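Long-range contacts in hypothetical protein (Parabacteroides merdae, PDB 4OO3), which is of unknown function but probably acts as an NAD(P)-dependent oxidoreductase, pairing a Rossmann-fold nucleotide-binding region with a C-terminal domain built on a large mixed beta sheet: residues V12-L17 with G89-Q94; P181-E186 with D225-E230; E244-N249 with V291-G296. One frame throughout, in Å; residues are numbered along the deposited sequence.

How the interactions relate
Interaction 1 belongs to the Rossmann-fold region, whereas interactions 2 and 3 lie on the opposite side of the chain's centre, in the C-terminal domain; the centres of interactions 1 and 2 are about 32 Å apart. Interactions 1 and 2 are buried, and interaction 3 is a surface contact. Interaction 1 joins two inner parallel strands by backbone bonds and apolar side chains. Interaction 3 joins antiparallel strands at the edge of the mixed sheet, with charged side chains along one face. Interaction 2 sets a helix on that same sheet through a salt bridge and aliphatic packing. It touches interaction 3, where Val227 and Gln228 of the helix pack against Tyr292 and Ile294.

Interaction 1 of 3, residues V12-L17 with G89-Q94; sequences VKLITL and GNVMIQ
Leu14 and Val91 lie side by side and point the same way, with Leu14 CD2 4.2 Å from Val91 CB. They join strands 14-17 and 91-94, the two middle strands of a six-stranded parallel sheet whose order, 3-2-1-4-5-6, is that of the Rossmann fold. The same Leu14 methyl reaches Ile93 CG1, so one leucine branch spans alternate residues of the adjoining strand. Nearby, Val12 CG1 packs on Val91 CG2 at 3.8 Å, and Leu410 of helix 395-412 covers both valines. Ile15, Leu17 and the selenomethionine Met92 occupy the other face. Two bends in the Met92 chain, at chi2 (-90°) and chi3 (-81°), set its SE 3.9 Å from Leu17 CB and its CE near Leu17 CD2. Ile15 CG1 and CD1 rest on Gly89 CA, where a beta carbon would collide with Ile15 CG1. Between these faces the backbones alternate: Ile15 N donates to Val91 O and Ile93 N to Ile15 O, while the bond from Leu17 N to Ile93 O is weak. Toward the polar margin, Lys13 O accepts two bonds, from Asn90 N in its carbonyl plane and from Val91 N above that plane. The Asn90 side chain returns the grip: with CG between the backbone N and the carbonyl carbon, OD1 accepts a nearly straight bond (173°) from Lys13 N at 2.8 Å, the donor tilted from the amide's carbonyl plane, and ND2 holds Glu11 O. A leucine in place of Asn90 would probably leave Lys13 N and Glu11 O without these mates and set the chain around Lys13 freer to move. At the far end Gln94 OE1 is bonded to Lys101, while Gln94 NE2 makes a weak bond of 3.1 Å to Leu17 O; a water lies 2.9 Å from both Leu17 O and Ile93 O.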
loop_
_atom_site.group_PDB
_atom_site.type_symbol
_atom_site.label_atom_id
_atom_site.label_comp_id
_atom_site.label_asym_id
_atom_site.label_seq_id
_atom_site.Cartn_x
_atom_site.Cartn_y
_atom_site.Cartn_z
ATOM N N VAL A 12 24.550 3.188 -1.991
ATOM C CA VAL A 12 23.431 3.190 -1.052
ATOM C C VAL A 12 23.780 2.289 0.121
ATOM O O VAL A 12 24.128 1.123 -0.072
ATOM C CB VAL A 12 22.131 2.703 -1.724
ATOM C CG1 VAL A 12 21.038 2.439 -0.693
ATOM C CG2 VAL A 12 21.668 3.716 -2.760
ATOM N N LYS A 13 23.688 2.838 1.328
ATOM C CA LYS A 13 24.032 2.116 2.549
ATOM C C LYS A 13 22.814 2.019 3.442
ATOM O O LYS A 13 22.421 3.006 4.062
ATOM C CB LYS A 13 25.151 2.832 3.304
ATOM C CG LYS A 13 26.551 2.498 2.822
ATOM C CD LYS A 13 27.250 3.685 2.198
ATOM C CE LYS A 13 28.665 3.313 1.783
ATOM N NZ LYS A 13 29.556 4.501 1.763
ATOM N N LEU A 14 22.240 0.825 3.533
ATOM C CA LEU A 14 20.961 0.628 4.219
ATOM C C LEU A 14 21.066 0.561 5.739
ATOM O O LEU A 14 21.957 -0.073 6.288
ATOM C CB LEU A 14 20.274 -0.660 3.745
ATOM C CG LEU A 14 19.888 -0.803 2.277
ATOM C CD1 LEU A 14 19.097 -2.093 2.087
ATOM C CD2 LEU A 14 19.100 0.405 1.798
ATOM N N ILE A 15 20.126 1.223 6.399
ATOM C CA ILE A 15 19.885 1.056 7.818
ATOM C C ILE A 15 18.507 0.446 7.954
ATOM O O ILE A 15 17.562 0.932 7.363
ATOM C CB ILE A 15 19.854 2.402 8.557
ATOM C CG1 ILE A 15 21.178 3.148 8.381
ATOM C CG2 ILE A 15 19.535 2.178 10.028
ATOM C CD1 ILE A 15 21.125 4.598 8.818
ATOM N N THR A 16 18.380 -0.605 8.740
ATOM C CA THR A 16 17.071 -1.165 8.992
ATOM C C THR A 16 16.713 -0.869 10.432
ATOM O O THR A 16 17.367 -1.349 11.341
ATOM C CB THR A 16 17.053 -2.669 8.696
ATOM O OG1 THR A 16 17.608 -2.890 7.393
ATOM C CG2 THR A 16 15.624 -3.207 8.742
ATOM N N LEU A 17 15.683 -0.051 10.630
ATOM C CA LEU A 17 15.329 0.438 11.955
ATOM C C LEU A 17 14.066 -0.231 12.474
ATOM O O LEU A 17 12.987 -0.071 11.898
ATOM C CB LEU A 17 15.128 1.945 11.911
ATOM C CG LEU A 17 14.751 2.608 13.236
ATOM C CD1 LEU A 17 15.856 2.472 14.273
ATOM C CD2 LEU A 17 14.419 4.060 12.964
ATOM N N GLY A 89 24.692 4.691 7.823
ATOM C CA GLY A 89 24.018 4.518 6.538
ATOM C C GLY A 89 23.423 5.809 6.016
ATOM O O GLY A 89 23.399 6.807 6.722
ATOM N N ASN A 90 22.956 5.784 4.766
ATOM C CA ASN A 90 22.356 6.955 4.119
ATOM C C ASN A 90 20.933 6.723 3.586
ATOM O O ASN A 90 20.334 7.636 3.027
ATOM C CB ASN A 90 23.263 7.468 3.003
ATOM C CG ASN A 90 23.556 6.413 1.955
ATOM O OD1 ASN A 90 22.779 5.480 1.753
ATOM N ND2 ASN A 90 24.676 6.560 1.278
ATOM N N VAL A 91 20.396 5.511 3.757
ATOM C CA VAL A 91 18.982 5.238 3.494
ATOM C C VAL A 91 18.433 4.330 4.592
ATOM O O VAL A 91 18.966 3.242 4.823
ATOM C CB VAL A 91 18.766 4.529 2.141
ATOM C CG1 VAL A 91 17.291 4.208 1.933
ATOM C CG2 VAL A 91 19.297 5.375 0.994
HETATM N N MSE A 92 17.353 4.767 5.238
HETATM C CA MSE A 92 16.733 4.019 6.322
HETATM C C MSE A 92 15.483 3.351 5.822
HETATM O O MSE A 92 14.656 3.982 5.160
HETATM C CB MSE A 92 16.396 4.979 7.456
HETATM C CG MSE A 92 15.995 4.253 8.742
HETATM SE SE MSE A 92 14.041 3.953 8.785
HETATM C CE MSE A 92 13.544 5.744 9.383
ATOM N N ILE A 93 15.329 2.070 6.148
ATOM C CA ILE A 93 14.158 1.296 5.770
ATOM C C ILE A 93 13.257 1.085 6.988
ATOM O O ILE A 93 13.664 0.438 7.958
ATOM C CB ILE A 93 14.569 -0.090 5.222
ATOM C CG1 ILE A 93 15.560 0.058 4.056
ATOM C CG2 ILE A 93 13.336 -0.892 4.819
ATOM C CD1 ILE A 93 15.029 0.852 2.882
ATOM N N GLN A 94 12.035 1.606 6.938
ATOM C CA GLN A 94 11.097 1.473 8.063
ATOM C C GLN A 94 9.865 0.646 7.686
ATOM O O GLN A 94 9.051 1.069 6.878
ATOM C CB GLN A 94 10.682 2.857 8.594
ATOM C CG GLN A 94 10.648 2.947 10.122
ATOM C CD GLN A 94 9.673 1.955 10.757
ATOM O OE1 GLN A 94 8.527 1.836 10.325
ATOM N NE2 GLN A 94 10.132 1.225 11.777
HETATM O O HOH W 1 12.199 -1.493 9.521
#

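Interaction 2 of 3, residues P181-E186 with D225-E230; sequences PAIVKE and DLVQWE
Leu226 meets Lys185 where the two side chains cross at about a right angle, the leucine offering CB to Lys185 CE at 3.9 Å. Val227 follows, also pointing toward the strand. Its CB lies 4.0 Å from CG2 of Ile183, the branch that stands opposite the backbone N of the isoleucine, and its CG1 approaches the same Lys185 CE. CE, the last carbon of the lysine, thus packs against two consecutive helix residues before the charge is used. One turn beyond Leu226, Glu230 supplies the polar partner, the two chains coming from opposite directions. Lys185 runs extended as far as CE and then bends (chi4 -67°), which directs NZ to Glu230 OE1 at 2.7 Å. The ammonium group uses the syn lone pair of OE1, on the side of the other carboxylate oxygen. That second oxygen, OE2, is bonded to Thr157 OG1, so both oxygens of this buried carboxylate have partners, which probably restricts its rotation. The helix segment 225-230 passes over strand segment 183-186 at 9.9 Å between axes, with their directions 141° apart. This is helix-on-sheet packing within the C-terminal domain: helix 155-164 touches both ends of the salt bridge through Gln160, helix 419-439 packs on Gln228, and strand 297-306 flanks Ile183 through Val297.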
loop_
_atom_site.group_PDB
_atom_site.type_symbol
_atom_site.label_atom_id
_atom_site.label_comp_id
_atom_site.label_asym_id
_atom_site.label_seq_id
_atom_site.Cartn_x
_atom_site.Cartn_y
_atom_site.Cartn_z
ATOM N N PRO A 181 -21.471 7.233 -5.328
ATOM C CA PRO A 181 -20.107 7.622 -5.684
ATOM C C PRO A 181 -19.707 7.194 -7.087
ATOM O O PRO A 181 -20.156 6.158 -7.564
ATOM C CB PRO A 181 -19.255 6.887 -4.654
ATOM C CG PRO A 181 -20.153 6.706 -3.482
ATOM C CD PRO A 181 -21.516 6.484 -4.061
ATOM N N ALA A 182 -18.867 8.001 -7.730
ATOM C CA ALA A 182 -18.375 7.723 -9.080
ATOM C C ALA A 182 -17.167 6.790 -9.058
ATOM O O ALA A 182 -16.831 6.178 -10.068
ATOM C CB ALA A 182 -18.021 9.023 -9.794
ATOM N N ILE A 183 -16.501 6.705 -7.909
ATOM C CA ILE A 183 -15.370 5.806 -7.739
ATOM C C ILE A 183 -15.620 5.029 -6.454
ATOM O O ILE A 183 -15.964 5.616 -5.430
ATOM C CB ILE A 183 -14.024 6.567 -7.709
ATOM C CG1 ILE A 183 -13.848 7.384 -8.996
ATOM C CG2 ILE A 183 -12.866 5.593 -7.559
ATOM C CD1 ILE A 183 -12.598 8.242 -9.039
ATOM N N VAL A 184 -15.488 3.703 -6.532
ATOM C CA VAL A 184 -15.784 2.808 -5.415
ATOM C C VAL A 184 -14.739 1.694 -5.381
ATOM O O VAL A 184 -14.552 1.024 -6.387
ATOM C CB VAL A 184 -17.184 2.177 -5.569
ATOM C CG1 VAL A 184 -17.456 1.187 -4.444
ATOM C CG2 VAL A 184 -18.269 3.253 -5.600
ATOM N N LYS A 185 -14.065 1.508 -4.238
ATOM C CA LYS A 185 -13.087 0.413 -4.038
ATOM C C LYS A 185 -13.289 -0.291 -2.696
ATOM O O LYS A 185 -13.229 0.334 -1.636
ATOM C CB LYS A 185 -11.653 0.932 -4.108
ATOM C CG LYS A 185 -11.314 1.507 -5.465
ATOM C CD LYS A 185 -9.873 1.975 -5.566
ATOM C CE LYS A 185 -9.649 2.681 -6.893
ATOM N NZ LYS A 185 -9.751 1.755 -8.054
ATOM N N GLU A 186 -13.530 -1.594 -2.754
ATOM C CA GLU A 186 -13.864 -2.367 -1.567
ATOM C C GLU A 186 -12.990 -3.614 -1.520
ATOM O O GLU A 186 -12.957 -4.384 -2.477
ATOM C CB GLU A 186 -15.343 -2.747 -1.592
ATOM C CG GLU A 186 -16.283 -1.550 -1.504
ATOM C CD GLU A 186 -17.738 -1.911 -1.755
ATOM O OE1 GLU A 186 -18.027 -2.618 -2.752
ATOM O OE2 GLU A 186 -18.599 -1.468 -0.961
ATOM N N ASP A 225 -4.692 6.083 -2.543
ATOM C CA ASP A 225 -3.633 6.316 -3.519
ATOM C C ASP A 225 -4.071 5.908 -4.912
ATOM O O ASP A 225 -3.783 6.606 -5.871
ATOM C CB ASP A 225 -2.362 5.544 -3.160
ATOM C CG ASP A 225 -1.209 5.839 -4.123
ATOM O OD1 ASP A 225 -0.737 6.991 -4.134
ATOM O OD2 ASP A 225 -0.781 4.924 -4.869
ATOM N N LEU A 226 -4.767 4.781 -5.028
ATOM C CA LEU A 226 -5.240 4.344 -6.335
ATOM C C LEU A 226 -6.240 5.325 -6.942
ATOM O O LEU A 226 -6.146 5.606 -8.136
ATOM C CB LEU A 226 -5.846 2.939 -6.295
ATOM C CG LEU A 226 -4.875 1.769 -6.245
ATOM C CD1 LEU A 226 -5.644 0.477 -6.462
ATOM C CD2 LEU A 226 -3.756 1.901 -7.267
ATOM N N VAL A 227 -7.184 5.854 -6.152
ATOM C CA VAL A 227 -8.170 6.773 -6.750
ATOM C C VAL A 227 -7.471 8.031 -7.290
ATOM O O VAL A 227 -7.802 8.482 -8.375
ATOM C CB VAL A 227 -9.479 7.050 -5.918
ATOM C CG1 VAL A 227 -9.588 6.206 -4.662
ATOM C CG2 VAL A 227 -9.715 8.532 -5.649
ATOM N N GLN A 228 -6.481 8.546 -6.568
ATOM C CA GLN A 228 -5.634 9.645 -7.063
ATOM C C GLN A 228 -4.868 9.253 -8.331
ATOM O O GLN A 228 -4.885 9.962 -9.332
ATOM C CB GLN A 228 -4.619 10.068 -5.990
ATOM C CG GLN A 228 -5.238 10.651 -4.727
ATOM C CD GLN A 228 -4.209 11.054 -3.677
ATOM O OE1 GLN A 228 -3.010 10.730 -3.772
ATOM N NE2 GLN A 228 -4.678 11.763 -2.658
ATOM N N TRP A 229 -4.198 8.110 -8.267
ATOM C CA TRP A 229 -3.268 7.694 -9.307
ATOM C C TRP A 229 -3.969 7.224 -10.595
ATOM O O TRP A 229 -3.528 7.537 -11.707
ATOM C CB TRP A 229 -2.360 6.601 -8.739
ATOM C CG TRP A 229 -1.190 6.285 -9.573
ATOM C CD1 TRP A 229 -0.014 6.984 -9.653
ATOM C CD2 TRP A 229 -1.060 5.177 -10.450
ATOM N NE1 TRP A 229 0.838 6.372 -10.535
ATOM C CE2 TRP A 229 0.217 5.261 -11.044
ATOM C CE3 TRP A 229 -1.901 4.118 -10.801
ATOM C CZ2 TRP A 229 0.668 4.327 -11.965
ATOM C CZ3 TRP A 229 -1.450 3.194 -11.717
ATOM C CH2 TRP A 229 -0.177 3.303 -12.287
ATOM N N GLU A 230 -5.062 6.483 -10.450
ATOM C CA GLU A 230 -5.827 6.024 -11.611
ATOM C C GLU A 230 -6.708 7.119 -12.215
ATOM O O GLU A 230 -6.762 7.274 -13.430
ATOM C CB GLU A 230 -6.717 4.848 -11.235
ATOM C CG GLU A 230 -5.973 3.575 -10.880
ATOM C CD GLU A 230 -6.866 2.566 -10.186
ATOM O OE1 GLU A 230 -7.951 2.945 -9.709
ATOM O OE2 GLU A 230 -6.487 1.388 -10.102
#

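Interaction 3 of 3, residues E244-N249 with V291-G296; sequences ELIDAN and VYKIKG
Lys293 and Glu244 form a hydrogen-bonded antiparallel pair, their side chains lying side by side and pointing the same way from the sheet. Followed outward, the lysine starts with CB 3.9 Å from Glu244 O. Its CG then passes 4.2 Å from Ile246 CG1, and CD comes to 3.9 Å from Glu244 OE1. The chain stays extended beyond CG and carries NZ on past the carboxylate to 4.9 Å from Glu244 OE1: opposite charges that are near each other without forming a salt bridge. Beneath this pair the two backbones exchange bonds in both directions, Glu244 N to Lys293 O and Lys293 N to Glu244 O, each in the plane of the accepting carbonyl. Tyr292 and Leu245 occupy the other face. With CG of Tyr292 between its backbone N and carbonyl carbon (chi1 62°), the ring leads away from segment 244-249, and it is CB that touches Leu245. The tyrosine side chain reaches Val224 and Val227 of helix 220-231, its hydroxyl OH lying close to Val227 CG1. On the Lys293 face, Ile246 sets CB 3.9 Å from Val291 CG1, the two side chains meeting at a slant, and Asp247 CB lies against Val291 CB. The tip of Asp247 is taken by Lys440, which forms a salt bridge with OD1. Val291 O accepts two hydrogen bonds, from Ile246 N at 2.9 Å and Asp247 N at 3.0 Å, both reaching it from the same face of its plane, while Val291 N donates to Asp247 O. Two residues, Ile246 and Asp247, thus stand opposite the single Val291 and the register slips by one. This is a classic beta bulge, placed here in the antiparallel pairing of strand 243-255, an outermost strand of the domain's mixed sheet, with strand 282-294.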
loop_
_atom_site.group_PDB
_atom_site.type_symbol
_atom_site.label_atom_id
_atom_site.label_comp_id
_atom_site.label_asym_id
_atom_site.label_seq_id
_atom_site.Cartn_x
_atom_site.Cartn_y
_atom_site.Cartn_z
ATOM N N GLU A 244 -12.650 16.935 0.479
ATOM C CA GLU A 244 -13.715 17.153 1.440
ATOM C C GLU A 244 -14.200 15.789 1.899
ATOM O O GLU A 244 -14.667 14.990 1.086
ATOM C CB GLU A 244 -14.873 17.918 0.785
ATOM C CG GLU A 244 -15.993 18.313 1.743
ATOM C CD GLU A 244 -17.260 18.792 1.039
ATOM O OE1 GLU A 244 -17.247 19.015 -0.191
ATOM O OE2 GLU A 244 -18.286 18.943 1.728
ATOM N N LEU A 245 -14.102 15.511 3.195
ATOM C CA LEU A 245 -14.632 14.251 3.706
ATOM C C LEU A 245 -16.126 14.363 3.887
ATOM O O LEU A 245 -16.627 15.372 4.377
ATOM C CB LEU A 245 -13.967 13.829 5.017
ATOM C CG LEU A 245 -12.620 13.146 4.796
ATOM C CD1 LEU A 245 -11.493 14.166 4.784
ATOM C CD2 LEU A 245 -12.387 12.089 5.854
ATOM N N ILE A 246 -16.824 13.308 3.487
ATOM C CA ILE A 246 -18.268 13.267 3.516
ATOM C C ILE A 246 -18.741 12.327 4.623
ATOM O O ILE A 246 -19.577 12.705 5.435
ATOM C CB ILE A 246 -18.812 12.804 2.153
ATOM C CG1 ILE A 246 -18.326 13.743 1.039
ATOM C CG2 ILE A 246 -20.329 12.709 2.172
ATOM C CD1 ILE A 246 -18.736 15.192 1.202
ATOM N N ASP A 247 -18.207 11.110 4.664
ATOM C CA ASP A 247 -18.631 10.140 5.667
ATOM C C ASP A 247 -17.527 9.139 5.965
ATOM O O ASP A 247 -16.668 8.878 5.115
ATOM C CB ASP A 247 -19.882 9.404 5.190
ATOM C CG ASP A 247 -20.571 8.626 6.299
ATOM O OD1 ASP A 247 -20.443 9.001 7.484
ATOM O OD2 ASP A 247 -21.256 7.632 5.981
ATOM N N ALA A 248 -17.554 8.583 7.173
ATOM C CA ALA A 248 -16.570 7.596 7.569
ATOM C C ALA A 248 -17.096 6.711 8.683
ATOM O O ALA A 248 -17.797 7.182 9.578
ATOM C CB ALA A 248 -15.281 8.286 8.000
ATOM N N ASN A 249 -16.759 5.425 8.615
ATOM C CA ASN A 249 -17.133 4.468 9.645
ATOM C C ASN A 249 -15.967 3.565 10.004
ATOM O O ASN A 249 -15.073 3.333 9.187
ATOM C CB ASN A 249 -18.320 3.625 9.190
ATOM C CG ASN A 249 -19.554 4.464 8.928
ATOM O OD1 ASN A 249 -20.271 4.837 9.856
ATOM N ND2 ASN A 249 -19.800 4.777 7.671
ATOM N N VAL A 291 -16.090 7.875 2.596
ATOM C CA VAL A 291 -16.637 8.585 1.452
ATOM C C VAL A 291 -16.080 10.000 1.496
ATOM O O VAL A 291 -16.144 10.670 2.524
ATOM C CB VAL A 291 -18.177 8.614 1.445
ATOM C CG1 VAL A 291 -18.693 9.406 0.249
ATOM C CG2 VAL A 291 -18.720 7.205 1.384
ATOM N N TYR A 292 -15.512 10.434 0.380
ATOM C CA TYR A 292 -14.928 11.756 0.287
ATOM C C TYR A 292 -15.015 12.283 -1.133
ATOM O O TYR A 292 -15.145 11.514 -2.091
ATOM C CB TYR A 292 -13.469 11.728 0.741
ATOM C CG TYR A 292 -12.557 10.837 -0.087
ATOM C CD1 TYR A 292 -12.518 9.464 0.122
ATOM C CD2 TYR A 292 -11.716 11.373 -1.062
ATOM C CE1 TYR A 292 -11.679 8.647 -0.626
ATOM C CE2 TYR A 292 -10.873 10.564 -1.812
ATOM C CZ TYR A 292 -10.858 9.202 -1.590
ATOM O OH TYR A 292 -10.026 8.382 -2.329
ATOM N N LYS A 293 -14.937 13.600 -1.260
ATOM C CA LYS A 293 -14.854 14.234 -2.564
ATOM C C LYS A 293 -13.410 14.621 -2.834
ATOM O O LYS A 293 -12.740 15.192 -1.970
ATOM C CB LYS A 293 -15.772 15.451 -2.638
ATOM C CG LYS A 293 -17.229 15.060 -2.788
ATOM C CD LYS A 293 -18.162 16.254 -2.827
ATOM C CE LYS A 293 -19.538 15.821 -3.310
ATOM N NZ LYS A 293 -20.601 16.790 -2.940
ATOM N N ILE A 294 -12.936 14.269 -4.025
ATOM C CA ILE A 294 -11.617 14.654 -4.492
ATOM C C ILE A 294 -11.806 15.419 -5.800
ATOM O O ILE A 294 -12.215 14.845 -6.811
ATOM C CB ILE A 294 -10.666 13.440 -4.654
ATOM C CG1 ILE A 294 -9.440 13.834 -5.486
ATOM C CG2 ILE A 294 -11.369 12.257 -5.301
ATOM C CD1 ILE A 294 -8.275 12.885 -5.355
ATOM N N LYS A 295 -11.528 16.724 -5.755
ATOM C CA LYS A 295 -11.764 17.632 -6.876
ATOM C C LYS A 295 -13.168 17.466 -7.443
ATOM O O LYS A 295 -13.347 17.344 -8.656
ATOM C CB LYS A 295 -10.714 17.434 -7.976
ATOM C CG LYS A 295 -9.294 17.440 -7.442
ATOM C CD LYS A 295 -8.327 18.209 -8.320
ATOM C CE LYS A 295 -7.963 17.446 -9.575
ATOM N NZ LYS A 295 -7.766 18.383 -10.713
ATOM N N GLY A 296 -14.156 17.447 -6.553
ATOM C CA GLY A 296 -15.565 17.394 -6.950
ATOM C C GLY A 296 -16.102 15.994 -7.189
ATOM O O GLY A 296 -17.311 15.820 -7.311
#